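Local coordinates for protein beta-fructofuranosidase (Bifidobacterium adolescentis, PDB 6NOB) that probably hydrolyses terminal beta-fructofuranoside residues of sucrose and related fructosides, as a retaining glycosidase, at residues F380-V385 with E477-D482; A527-A532 with I577-Q582; T559-K564 with G603-Q608. One frame throughout, in Å; residues are numbered along the deposited sequence.

In the fold
Interaction 1 comes first along the chain: it brings 477-482 back to 380-385 and closes a long, strand-rich loop, joining two neighbouring blades of the five-bladed propeller expected of a family 32 enzyme. That loop is complete before the other two begin. Interactions 2 and 3 belong to the C-terminal beta-sandwich, and their segments alternate in the order 527-532, 559-564, 577-582, 603-608, so the two contacts cross. Interaction 2 ties together two loops that cross from one sheet to the other at the surface, while interaction 3 packs the sheets in the interior. They touch where Val580 CG2 lies 3.6 Å from Thr559 OG1; interaction 1 is centred about 25 Å from interaction 2.

Interaction 1: residues F380-V385 with E477-D482; sequences FQVDGV and ELHVRD
Asp383 and His479, together with a row of aliphatic side chains, join two blades of the beta-propeller characteristic of glycoside hydrolase family 32. Strand 380-382 crosses strand 477-481 at 67°, and its type I' turn, Val382 to Val385, leads into strand 385-396. In the apolar part, the short branched side chains of three valines fill the space between the turn and the strand. Val480 is straddled by the hairpin: its CG2 meets Val382 CG1 at 3.7 Å and its CG1 meets Val385 CG2 at 3.9 Å. Deeper in comes a larger pair, Phe380 CZ resting on Leu478 CD1 at 3.7 Å, the two side chains crossing at about a right angle.

The polar part is built on the Asp383 carboxylate. With CG beside the backbone N (chi1 -53°), OD2 comes within reach of two donors. His479 ND1 gives to the syn lone pair of Asp383 OD2 at 2.7 Å, with the carboxylate at the ring edge and the two planes 18° apart; Val480 N gives to the anti lone pair of Asp383 OD2 at 2.9 Å. A weak bond joins His479 ND1 to Asp383 OD1. On the other side of the ring, His479 NE2 donates to Glu477 OE2 at 2.8 Å, and a histidine donating from both nitrogens between two carboxylates is probably protonated. A leucine in place of His479 would probably leave the carboxylates of Asp383 and Glu477 without their shared donor. On the turn side, away from the ring, a water donates to Asp383 O at 2.9 Å and to Val480 O at 2.7 Å.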
ATOM      1  N   PHE A 380       8.281 -15.597  -1.225  1.00 36.33           N
ATOM      2  CA  PHE A 380       8.772 -15.726  -2.586  1.00 32.66           C
ATOM      3  C   PHE A 380      10.243 -16.108  -2.539  1.00 39.63           C
ATOM      4  O   PHE A 380      10.862 -16.153  -1.473  1.00 40.69           O
ATOM      5  CB  PHE A 380       8.567 -14.429  -3.376  1.00 29.20           C
ATOM      6  CG  PHE A 380       9.167 -13.220  -2.715  1.00 28.57           C
ATOM      7  CD1 PHE A 380      10.481 -12.854  -2.968  1.00 31.90           C
ATOM      8  CD2 PHE A 380       8.420 -12.454  -1.832  1.00 32.12           C
ATOM      9  CE1 PHE A 380      11.037 -11.744  -2.354  1.00 38.47           C
ATOM     10  CE2 PHE A 380       8.971 -11.342  -1.216  1.00 30.74           C
ATOM     11  CZ  PHE A 380      10.280 -10.987  -1.477  1.00 34.12           C
ATOM     12  N   GLN A 381      10.800 -16.377  -3.719  1.00 36.45           N
ATOM     13  CA  GLN A 381      12.211 -16.699  -3.864  1.00 38.84           C
ATOM     14  C   GLN A 381      12.845 -15.757  -4.874  1.00 38.92           C
ATOM     15  O   GLN A 381      12.255 -15.464  -5.918  1.00 41.54           O
ATOM     16  CB  GLN A 381      12.407 -18.152  -4.297  1.00 36.28           C
ATOM     17  CG  GLN A 381      12.146 -19.136  -3.176  1.00 38.90           C
ATOM     18  CD  GLN A 381      12.073 -20.566  -3.650  1.00 39.93           C
ATOM     19  OE1 GLN A 381      12.052 -20.836  -4.850  1.00 41.07           O
ATOM     20  NE2 GLN A 381      12.028 -21.496  -2.706  1.00 44.99           N
ATOM     21  N   VAL A 382      14.044 -15.279  -4.554  1.00 39.22           N
ATOM     22  CA  VAL A 382      14.784 -14.391  -5.444  1.00 42.09           C
ATOM     23  C   VAL A 382      16.274 -14.638  -5.239  1.00 47.68           C
ATOM     24  O   VAL A 382      16.737 -14.834  -4.110  1.00 49.87           O
ATOM     25  CB  VAL A 382      14.393 -12.913  -5.213  1.00 42.00           C
ATOM     26  CG1 VAL A 382      14.946 -12.388  -3.895  1.00 37.10           C
ATOM     27  CG2 VAL A 382      14.856 -12.055  -6.372  1.00 50.01           C
ATOM     28  N   ASP A 383      17.017 -14.654  -6.350  1.00 52.81           N
ATOM     29  CA  ASP A 383      18.452 -14.923  -6.357  1.00 44.29           C
ATOM     30  C   ASP A 383      18.800 -16.146  -5.509  1.00 42.16           C
ATOM     31  O   ASP A 383      19.788 -16.135  -4.766  1.00 38.35           O
ATOM     32  CB  ASP A 383      19.242 -13.693  -5.878  1.00 41.37           C
ATOM     33  CG  ASP A 383      18.890 -12.413  -6.649  1.00 46.36           C
ATOM     34  OD1 ASP A 383      19.002 -12.377  -7.894  1.00 42.53           O
ATOM     35  OD2 ASP A 383      18.512 -11.420  -5.998  1.00 54.26           O
ATOM     36  N   GLY A 384      17.990 -17.203  -5.604  1.00 43.00           N
ATOM     37  CA  GLY A 384      18.278 -18.465  -4.946  1.00 39.29           C
ATOM     38  C   GLY A 384      18.003 -18.526  -3.458  1.00 47.08           C
ATOM     39  O   GLY A 384      18.467 -19.465  -2.801  1.00 47.81           O
ATOM     40  N   VAL A 385      17.263 -17.569  -2.903  1.00 42.91           N
ATOM     41  CA  VAL A 385      16.986 -17.514  -1.472  1.00 39.19           C
ATOM     42  C   VAL A 385      15.492 -17.296  -1.266  1.00 39.77           C
ATOM     43  O   VAL A 385      14.873 -16.488  -1.967  1.00 42.47           O
ATOM     44  CB  VAL A 385      17.802 -16.398  -0.780  1.00 39.25           C
ATOM     45  CG1 VAL A 385      17.315 -16.170   0.645  1.00 37.19           C
ATOM     46  CG2 VAL A 385      19.286 -16.737  -0.792  1.00 35.47           C
ATOM     47  N   GLU A 477      12.527  -2.721  -6.785  1.00 30.58           N
ATOM     48  CA  GLU A 477      12.983  -4.038  -7.199  1.00 35.37           C
ATOM     49  C   GLU A 477      13.747  -4.685  -6.052  1.00 35.68           C
ATOM     50  O   GLU A 477      14.506  -4.018  -5.343  1.00 39.60           O
ATOM     51  CB  GLU A 477      13.874  -3.940  -8.442  1.00 35.09           C
ATOM     52  CG  GLU A 477      14.334  -5.287  -8.993  1.00 45.31           C
ATOM     53  CD  GLU A 477      15.274  -5.147 -10.178  1.00 53.34           C
ATOM     54  OE1 GLU A 477      15.326  -4.048 -10.773  1.00 50.35           O
ATOM     55  OE2 GLU A 477      15.959  -6.138 -10.513  1.00 54.65           O
ATOM     56  N   LEU A 478      13.546  -5.988  -5.876  1.00 33.58           N
ATOM     57  CA  LEU A 478      14.126  -6.727  -4.765  1.00 36.81           C
ATOM     58  C   LEU A 478      15.191  -7.698  -5.255  1.00 38.78           C
ATOM     59  O   LEU A 478      15.015  -8.369  -6.277  1.00 40.55           O
ATOM     60  CB  LEU A 478      13.048  -7.495  -3.997  1.00 33.56           C
ATOM     61  CG  LEU A 478      11.962  -6.643  -3.340  1.00 33.06           C
ATOM     62  CD1 LEU A 478      11.029  -7.515  -2.512  1.00 29.57           C
ATOM     63  CD2 LEU A 478      12.587  -5.554  -2.486  1.00 29.33           C
ATOM     64  N   HIS A 479      16.294  -7.766  -4.511  1.00 39.73           N
ATOM     65  CA  HIS A 479      17.323  -8.774  -4.706  1.00 39.38           C
ATOM     66  C   HIS A 479      17.848  -9.198  -3.340  1.00 44.14           C
ATOM     67  O   HIS A 479      17.684  -8.491  -2.343  1.00 40.25           O
ATOM     68  CB  HIS A 479      18.474  -8.260  -5.587  1.00 32.76           C
ATOM     69  CG  HIS A 479      18.172  -8.299  -7.052  1.00 41.32           C
ATOM     70  ND1 HIS A 479      18.241  -9.460  -7.796  1.00 41.31           N
ATOM     71  CD2 HIS A 479      17.802  -7.321  -7.914  1.00 36.67           C
ATOM     72  CE1 HIS A 479      17.919  -9.195  -9.050  1.00 44.50           C
ATOM     73  NE2 HIS A 479      17.648  -7.905  -9.147  1.00 42.04           N
ATOM     74  N   VAL A 480      18.473 -10.372  -3.298  1.00 44.34           N
ATOM     75  CA  VAL A 480      19.142 -10.863  -2.097  1.00 42.20           C
ATOM     76  C   VAL A 480      20.629 -10.961  -2.402  1.00 46.43           C
ATOM     77  O   VAL A 480      21.041 -11.738  -3.272  1.00 46.54           O
ATOM     78  CB  VAL A 480      18.584 -12.216  -1.632  1.00 39.48           C
ATOM     79  CG1 VAL A 480      19.538 -12.865  -0.637  1.00 34.23           C
ATOM     80  CG2 VAL A 480      17.208 -12.034  -1.007  1.00 34.24           C
ATOM     81  N   ARG A 481      21.428 -10.168  -1.694  1.00 45.47           N
ATOM     82  CA  ARG A 481      22.875 -10.136  -1.866  1.00 47.10           C
ATOM     83  C   ARG A 481      23.527 -10.472  -0.535  1.00 49.37           C
ATOM     84  O   ARG A 481      23.321  -9.763   0.458  1.00 50.54           O
ATOM     85  CB  ARG A 481      23.339  -8.767  -2.371  1.00 44.20           C
ATOM     86  CG  ARG A 481      22.568  -8.268  -3.582  1.00 47.79           C
ATOM     87  CD  ARG A 481      23.220  -7.039  -4.193  1.00 55.71           C
ATOM     88  NE  ARG A 481      22.231  -6.152  -4.798  1.00 62.00           N
ATOM     89  CZ  ARG A 481      21.787  -6.267  -6.046  1.00 67.38           C
ATOM     90  NH1 ARG A 481      20.882  -5.415  -6.511  1.00 70.94           N
ATOM     91  NH2 ARG A 481      22.248  -7.232  -6.830  1.00 65.81           N
ATOM     92  N   ASP A 482      24.310 -11.551  -0.518  1.00 48.69           N
ATOM     93  CA  ASP A 482      24.963 -12.037   0.696  1.00 54.87           C
ATOM     94  C   ASP A 482      23.938 -12.297   1.801  1.00 51.03           C
ATOM     95  O   ASP A 482      24.121 -11.924   2.962  1.00 46.89           O
ATOM     96  CB  ASP A 482      26.048 -11.065   1.161  1.00 65.26           C
ATOM     97  CG  ASP A 482      27.208 -10.983   0.185  1.00 81.98           C
ATOM     98  OD1 ASP A 482      27.564  -9.859  -0.229  1.00 86.28           O
ATOM     99  OD2 ASP A 482      27.758 -12.047  -0.170  1.00 87.31           O
TER
HETATM  100  O   HOH W   1      21.550 -14.342  -3.244  1.00 48.78           O

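Interaction 2: residues A527-A532 with I577-Q582; sequences ADDADA and ITDVRQ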
ATOM      1  N   ALA A 527      33.101  10.034   0.476  1.00 57.36           N
ATOM      2  CA  ALA A 527      34.418   9.418   0.376  1.00 58.76           C
ATOM      3  C   ALA A 527      34.877   8.748   1.665  1.00 60.72           C
ATOM      4  O   ALA A 527      35.914   8.075   1.655  1.00 58.71           O
ATOM      5  CB  ALA A 527      35.459  10.465  -0.038  1.00 52.54           C
ATOM      6  N   ASP A 528      34.146   8.906   2.762  1.00 61.01           N
ATOM      7  CA  ASP A 528      34.618   8.441   4.060  1.00 59.08           C
ATOM      8  C   ASP A 528      33.416   8.208   4.967  1.00 58.57           C
ATOM      9  O   ASP A 528      32.261   8.273   4.530  1.00 56.30           O
ATOM     10  CB  ASP A 528      35.596   9.451   4.665  1.00 58.79           C
ATOM     11  CG  ASP A 528      35.104  10.877   4.541  1.00 59.11           C
ATOM     12  OD1 ASP A 528      34.017  11.178   5.081  1.00 58.25           O
ATOM     13  OD2 ASP A 528      35.798  11.693   3.898  1.00 58.62           O
ATOM     14  N   ASP A 529      33.692   7.943   6.244  1.00 62.24           N
ATOM     15  CA  ASP A 529      32.664   7.684   7.242  1.00 58.81           C
ATOM     16  C   ASP A 529      32.514   8.837   8.228  1.00 61.06           C
ATOM     17  O   ASP A 529      32.028   8.635   9.346  1.00 65.66           O
ATOM     18  CB  ASP A 529      32.972   6.386   7.987  1.00 57.83           C
ATOM     19  CG  ASP A 529      31.725   5.690   8.482  1.00 61.99           C
ATOM     20  OD1 ASP A 529      30.913   5.266   7.632  1.00 62.93           O
ATOM     21  OD2 ASP A 529      31.555   5.574   9.714  1.00 57.15           O
ATOM     22  N   ALA A 530      32.915  10.043   7.832  1.00 58.79           N
ATOM     23  CA  ALA A 530      32.916  11.183   8.733  1.00 65.32           C
ATOM     24  C   ALA A 530      31.496  11.692   8.972  1.00 61.93           C
ATOM     25  O   ALA A 530      30.552  11.361   8.248  1.00 57.26           O
ATOM     26  CB  ALA A 530      33.792  12.302   8.174  1.00 53.50           C
ATOM     27  N   ASP A 531      31.357  12.515  10.013  1.00 65.40           N
ATOM     28  CA  ASP A 531      30.073  13.129  10.324  1.00 63.62           C
ATOM     29  C   ASP A 531      29.597  13.982   9.156  1.00 64.22           C
ATOM     30  O   ASP A 531      30.382  14.693   8.524  1.00 68.15           O
ATOM     31  CB  ASP A 531      30.189  13.987  11.585  1.00 61.20           C
ATOM     32  CG  ASP A 531      30.193  13.161  12.856  1.00 62.26           C
ATOM     33  OD1 ASP A 531      30.192  11.917  12.758  1.00 60.51           O
ATOM     34  OD2 ASP A 531      30.204  13.757  13.955  1.00 65.65           O
ATOM     35  N   ALA A 532      28.299  13.907   8.868  1.00 56.25           N
ATOM     36  CA  ALA A 532      27.737  14.625   7.737  1.00 56.61           C
ATOM     37  C   ALA A 532      26.264  14.905   7.995  1.00 55.53           C
ATOM     38  O   ALA A 532      25.619  14.242   8.810  1.00 61.69           O
ATOM     39  CB  ALA A 532      27.909  13.840   6.431  1.00 57.70           C
ATOM     40  N   ILE A 577      22.864   0.199   9.025  1.00 46.46           N
ATOM     41  CA  ILE A 577      24.070  -0.251   8.347  1.00 49.27           C
ATOM     42  C   ILE A 577      25.210   0.701   8.677  1.00 50.49           C
ATOM     43  O   ILE A 577      25.004   1.845   9.092  1.00 47.53           O
ATOM     44  CB  ILE A 577      23.893  -0.354   6.815  1.00 44.07           C
ATOM     45  CG1 ILE A 577      23.793   1.039   6.193  1.00 41.32           C
ATOM     46  CG2 ILE A 577      22.676  -1.200   6.463  1.00 41.75           C
ATOM     47  CD1 ILE A 577      23.900   1.036   4.687  1.00 44.21           C
ATOM     48  N   THR A 578      26.426   0.207   8.486  1.00 49.28           N
ATOM     49  CA  THR A 578      27.630   1.007   8.631  1.00 54.00           C
ATOM     50  C   THR A 578      28.201   1.338   7.257  1.00 56.66           C
ATOM     51  O   THR A 578      27.823   0.753   6.238  1.00 47.68           O
ATOM     52  CB  THR A 578      28.678   0.270   9.469  1.00 59.14           C
ATOM     53  OG1 THR A 578      28.844  -1.062   8.966  1.00 55.40           O
ATOM     54  CG2 THR A 578      28.242   0.197  10.924  1.00 43.85           C
ATOM     55  N   ASP A 579      29.121   2.301   7.243  1.00 59.64           N
ATOM     56  CA  ASP A 579      29.908   2.639   6.058  1.00 55.97           C
ATOM     57  C   ASP A 579      29.013   3.027   4.877  1.00 54.88           C
ATOM     58  O   ASP A 579      29.076   2.446   3.791  1.00 57.31           O
ATOM     59  CB  ASP A 579      30.845   1.485   5.688  1.00 54.68           C
ATOM     60  CG  ASP A 579      31.860   1.191   6.776  1.00 62.44           C
ATOM     61  OD1 ASP A 579      32.628   2.111   7.136  1.00 63.75           O
ATOM     62  OD2 ASP A 579      31.889   0.043   7.269  1.00 64.18           O
ATOM     63  N   VAL A 580      28.169   4.032   5.112  1.00 51.30           N
ATOM     64  CA  VAL A 580      27.366   4.597   4.035  1.00 48.76           C
ATOM     65  C   VAL A 580      28.261   5.442   3.140  1.00 49.57           C
ATOM     66  O   VAL A 580      28.985   6.326   3.616  1.00 48.66           O
ATOM     67  CB  VAL A 580      26.205   5.428   4.604  1.00 46.97           C
ATOM     68  CG1 VAL A 580      25.427   6.089   3.478  1.00 38.43           C
ATOM     69  CG2 VAL A 580      25.289   4.558   5.456  1.00 43.61           C
ATOM     70  N   ARG A 581      28.223   5.170   1.837  1.00 44.64           N
ATOM     71  CA  ARG A 581      29.052   5.915   0.896  1.00 48.78           C
ATOM     72  C   ARG A 581      28.215   6.522  -0.222  1.00 48.53           C
ATOM     73  O   ARG A 581      28.585   7.557  -0.787  1.00 51.02           O
ATOM     74  CB  ARG A 581      30.143   5.016   0.313  1.00 45.40           C
ATOM     75  CG  ARG A 581      31.146   4.518   1.337  1.00 45.01           C
ATOM     76  CD  ARG A 581      31.921   5.666   1.962  1.00 47.67           C
ATOM     77  NE  ARG A 581      32.870   5.185   2.962  1.00 53.49           N
ATOM     78  CZ  ARG A 581      32.577   5.005   4.246  1.00 53.71           C
ATOM     79  NH1 ARG A 581      33.504   4.558   5.083  1.00 57.24           N
ATOM     80  NH2 ARG A 581      31.359   5.272   4.697  1.00 53.31           N
ATOM     81  N   GLN A 582      27.093   5.890  -0.555  1.00 46.52           N
ATOM     82  CA  GLN A 582      26.168   6.416  -1.550  1.00 46.50           C
ATOM     83  C   GLN A 582      24.835   6.723  -0.887  1.00 47.98           C
ATOM     84  O   GLN A 582      24.269   5.870  -0.194  1.00 45.37           O
ATOM     85  CB  GLN A 582      25.961   5.435  -2.707  1.00 40.85           C
ATOM     86  CG  GLN A 582      25.087   6.003  -3.817  1.00 45.91           C
ATOM     87  CD  GLN A 582      24.949   5.071  -5.003  1.00 48.25           C
ATOM     88  OE1 GLN A 582      25.250   3.879  -4.916  1.00 48.42           O
ATOM     89  NE2 GLN A 582      24.489   5.611  -6.125  1.00 47.33           N
TER
HETATM   90  O   HOH W   2      29.843   3.454   9.998  1.00 44.41           O
HETATM   91  O   HOH W   3      28.324   5.368   7.405  1.00 53.12           O
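Asp529 OD1 is gripped by Arg581 NH2 and by a water. Arg581 NH2 reaches the anti lone pair of Asp529 OD1 at 3.0 Å, nearly straight (167°), and the bond lies in the guanidinium plane, so it is a good hydrogen bond as well as a salt bridge. The water donates to Asp529 OD1 at 2.6 Å and accepts from Val580 N, carrying the carboxylate's hold on to the backbone of the other loop. A second water does the same between Asp529 OD2 and Asp579 N. The aspartate has CG anti to its backbone N (chi1 -151°), which swings the carboxylate across to 577-582.

Both segments are loops that connect the two sheets of the C-terminal beta-sandwich, one after strand 519-526 and the other before strand 582-588. Arg581 suits the junction because its chain, bent at chi2, folds back so that NH2 can also donate to its neighbour Val580 O at 2.8 Å, while one guanidinium face lies under Asp528 O and Asp529 N. Arg581 NH1 makes a weak 3.3 Å salt bridge to Asp579 OD1. Asp528 shapes the first loop from within: OD1 accepts from Ala530 N in an Asx turn, and OD2 accepts from Lys623 N.

The two acids therefore share one arginine, and Asp529 OD1 and Asp579 OD1 stand 3.6 Å apart as like charges. Arg554 stands close by, making a long, weak ion pair with Asp529 OD1. The positive charge of Arg581 would be expected to offset the repulsion between the aspartates and so to keep both ionised at this surface site.

Interaction 3: residues T559-K564 with G603-Q608; sequences TRLVAK and GSMLFQ
Leu561 and Met605 meet tip to tip in the closest part of the contact, Leu561 CD1 lying 3.9 Å from Met605 CE. Met605 reaches two partners because its chain turns at the thioether (chi3 64°): the methyl is brought round to the leucine while SD stays 4.1 Å from Ala563 CB. The unbranched, flexible methionine can bend to meet both a leucine and an alanine, and the small alanine leaves room for its sulfur. Leu561 CD1 also lies 4.0 Å from Gly603 C, where a CB on Gly603 would point toward the leucine and probably crowd its CD1.

These are facing strands of a beta-sandwich, one in each sheet. They run 4° from parallel with their axes 8.7 Å apart, a separation bridged by side chains. Phe573, in the sheet of 559-564, borders both Leu561 and Met605.

Past Met605 the packing is looser. Phe607 CD2 comes no nearer than 4.7 Å to Ala563 CB, the ring settling instead on Thr548 and Leu550. Val562 and the exposed Lys564 point away from the other sheet, and Ser604 likewise turns its back on Leu561, its OG hydrogen-bonded to Asp430 and Arg476.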
ATOM      1  N   THR A 559      24.102   6.487  10.744  1.00 48.80           N
ATOM      2  CA  THR A 559      23.345   7.295   9.798  1.00 48.75           C
ATOM      3  C   THR A 559      21.859   7.123  10.075  1.00 48.37           C
ATOM      4  O   THR A 559      21.377   5.995  10.216  1.00 48.30           O
ATOM      5  CB  THR A 559      23.657   6.895   8.353  1.00 47.39           C
ATOM      6  OG1 THR A 559      25.075   6.901   8.141  1.00 44.22           O
ATOM      7  CG2 THR A 559      22.999   7.858   7.377  1.00 39.07           C
ATOM      8  N   ARG A 560      21.135   8.238  10.145  1.00 48.98           N
ATOM      9  CA  ARG A 560      19.716   8.175  10.452  1.00 48.00           C
ATOM     10  C   ARG A 560      18.988   9.336   9.794  1.00 46.55           C
ATOM     11  O   ARG A 560      19.572  10.392   9.537  1.00 45.75           O
ATOM     12  CB  ARG A 560      19.463   8.192  11.967  1.00 46.89           C
ATOM     13  CG  ARG A 560      20.278   9.222  12.720  1.00 50.27           C
ATOM     14  CD  ARG A 560      19.776   9.405  14.144  1.00 49.52           C
ATOM     15  NE  ARG A 560      20.144   8.298  15.023  1.00 53.23           N
ATOM     16  CZ  ARG A 560      21.336   8.157  15.595  1.00 57.72           C
ATOM     17  NH1 ARG A 560      22.290   9.053  15.379  1.00 56.98           N
ATOM     18  NH2 ARG A 560      21.575   7.119  16.385  1.00 59.38           N
ATOM     19  N   LEU A 561      17.707   9.118   9.512  1.00 47.51           N
ATOM     20  CA  LEU A 561      16.812  10.206   9.159  1.00 46.92           C
ATOM     21  C   LEU A 561      16.363  10.924  10.424  1.00 50.99           C
ATOM     22  O   LEU A 561      16.209  10.312  11.485  1.00 53.70           O
ATOM     23  CB  LEU A 561      15.593   9.683   8.397  1.00 39.69           C
ATOM     24  CG  LEU A 561      15.755   9.396   6.902  1.00 44.74           C
ATOM     25  CD1 LEU A 561      14.545   8.635   6.375  1.00 33.61           C
ATOM     26  CD2 LEU A 561      15.968  10.684   6.117  1.00 36.83           C
ATOM     27  N   VAL A 562      16.173  12.237  10.314  1.00 55.60           N
ATOM     28  CA  VAL A 562      15.718  13.061  11.429  1.00 54.86           C
ATOM     29  C   VAL A 562      14.547  13.910  10.956  1.00 54.74           C
ATOM     30  O   VAL A 562      14.636  14.572   9.916  1.00 58.59           O
ATOM     31  CB  VAL A 562      16.841  13.961  11.982  1.00 54.82           C
ATOM     32  CG1 VAL A 562      16.414  14.577  13.305  1.00 43.87           C
ATOM     33  CG2 VAL A 562      18.137  13.175  12.142  1.00 53.63           C
ATOM     34  N   ALA A 563      13.460  13.895  11.718  1.00 46.06           N
ATOM     35  CA  ALA A 563      12.246  14.645  11.394  1.00 48.34           C
ATOM     36  C   ALA A 563      11.955  15.620  12.532  1.00 53.36           C
ATOM     37  O   ALA A 563      11.029  15.416  13.320  1.00 52.82           O
ATOM     38  CB  ALA A 563      11.068  13.694  11.147  1.00 46.21           C
ATOM     39  N   LYS A 564      12.747  16.688  12.607  1.00 55.59           N
ATOM     40  CA  LYS A 564      12.614  17.647  13.695  1.00 57.19           C
ATOM     41  C   LYS A 564      11.317  18.436  13.566  1.00 55.65           C
ATOM     42  O   LYS A 564      10.900  18.806  12.466  1.00 53.04           O
ATOM     43  CB  LYS A 564      13.813  18.596  13.715  1.00 62.30           C
ATOM     44  CG  LYS A 564      15.127  17.908  14.048  1.00 67.71           C
ATOM     45  CD  LYS A 564      16.291  18.888  14.128  1.00 74.44           C
ATOM     46  CE  LYS A 564      17.353  18.395  15.107  1.00 78.28           C
ATOM     47  NZ  LYS A 564      18.729  18.481  14.540  1.00 79.19           N
ATOM     48  N   GLY A 603      15.017   3.879   3.410  1.00 42.85           N
ATOM     49  CA  GLY A 603      14.290   4.586   4.450  1.00 40.68           C
ATOM     50  C   GLY A 603      13.389   5.675   3.907  1.00 46.60           C
ATOM     51  O   GLY A 603      13.813   6.470   3.062  1.00 45.82           O
ATOM     52  N   SER A 604      12.150   5.732   4.392  1.00 45.85           N
ATOM     53  CA  SER A 604      11.156   6.625   3.811  1.00 46.71           C
ATOM     54  C   SER A 604      10.097   6.965   4.851  1.00 41.71           C
ATOM     55  O   SER A 604       9.894   6.230   5.822  1.00 42.75           O
ATOM     56  CB  SER A 604      10.508   5.996   2.574  1.00 47.21           C
ATOM     57  OG  SER A 604       9.884   4.768   2.894  1.00 49.36           O
ATOM     58  N   MET A 605       9.418   8.090   4.624  1.00 38.46           N
ATOM     59  CA  MET A 605       8.354   8.563   5.506  1.00 41.89           C
ATOM     60  C   MET A 605       7.685   9.774   4.874  1.00 45.99           C
ATOM     61  O   MET A 605       8.261  10.447   4.013  1.00 49.86           O
ATOM     62  CB  MET A 605       8.885   8.930   6.896  1.00 43.59           C
ATOM     63  CG  MET A 605       9.712  10.209   6.918  1.00 46.02           C
ATOM     64  SD  MET A 605      10.400  10.565   8.546  1.00 48.76           S
ATOM     65  CE  MET A 605      11.483   9.155   8.764  1.00 37.03           C
ATOM     66  N   LEU A 606       6.460  10.046   5.321  1.00 44.79           N
ATOM     67  CA  LEU A 606       5.771  11.266   4.927  1.00 43.97           C
ATOM     68  C   LEU A 606       6.399  12.470   5.616  1.00 43.47           C
ATOM     69  O   LEU A 606       6.718  12.428   6.807  1.00 44.60           O
ATOM     70  CB  LEU A 606       4.288  11.187   5.285  1.00 43.33           C
ATOM     71  CG  LEU A 606       3.463  10.048   4.685  1.00 41.63           C
ATOM     72  CD1 LEU A 606       2.015  10.158   5.138  1.00 39.49           C
ATOM     73  CD2 LEU A 606       3.559  10.056   3.169  1.00 35.82           C
ATOM     74  N   PHE A 607       6.578  13.550   4.857  1.00 44.66           N
ATOM     75  CA  PHE A 607       7.061  14.806   5.428  1.00 41.77           C
ATOM     76  C   PHE A 607       6.618  15.937   4.511  1.00 43.83           C
ATOM     77  O   PHE A 607       7.158  16.082   3.410  1.00 48.79           O
ATOM     78  CB  PHE A 607       8.574  14.796   5.593  1.00 40.10           C
ATOM     79  CG  PHE A 607       9.114  16.052   6.213  1.00 47.08           C
ATOM     80  CD1 PHE A 607       9.507  17.120   5.421  1.00 46.44           C
ATOM     81  CD2 PHE A 607       9.206  16.174   7.590  1.00 44.33           C
ATOM     82  CE1 PHE A 607       9.992  18.281   5.992  1.00 45.29           C
ATOM     83  CE2 PHE A 607       9.692  17.333   8.166  1.00 44.97           C
ATOM     84  CZ  PHE A 607      10.085  18.387   7.367  1.00 47.99           C
ATOM     85  N   GLN A 608       5.664  16.742   4.971  1.00 44.41           N
ATOM     86  CA  GLN A 608       5.107  17.825   4.163  1.00 49.04           C
ATOM     87  C   GLN A 608       6.107  18.972   4.074  1.00 51.62           C
ATOM     88  O   GLN A 608       6.250  19.766   5.006  1.00 56.56           O
ATOM     89  CB  GLN A 608       3.784  18.301   4.751  1.00 48.46           C
ATOM     90  CG  GLN A 608       3.092  19.365   3.917  1.00 48.31           C
ATOM     91  CD  GLN A 608       2.747  18.872   2.524  1.00 52.28           C
ATOM     92  OE1 GLN A 608       1.918  17.976   2.359  1.00 50.17           O
ATOM     93  NE2 GLN A 608       3.381  19.456   1.513  1.00 52.75           N
TER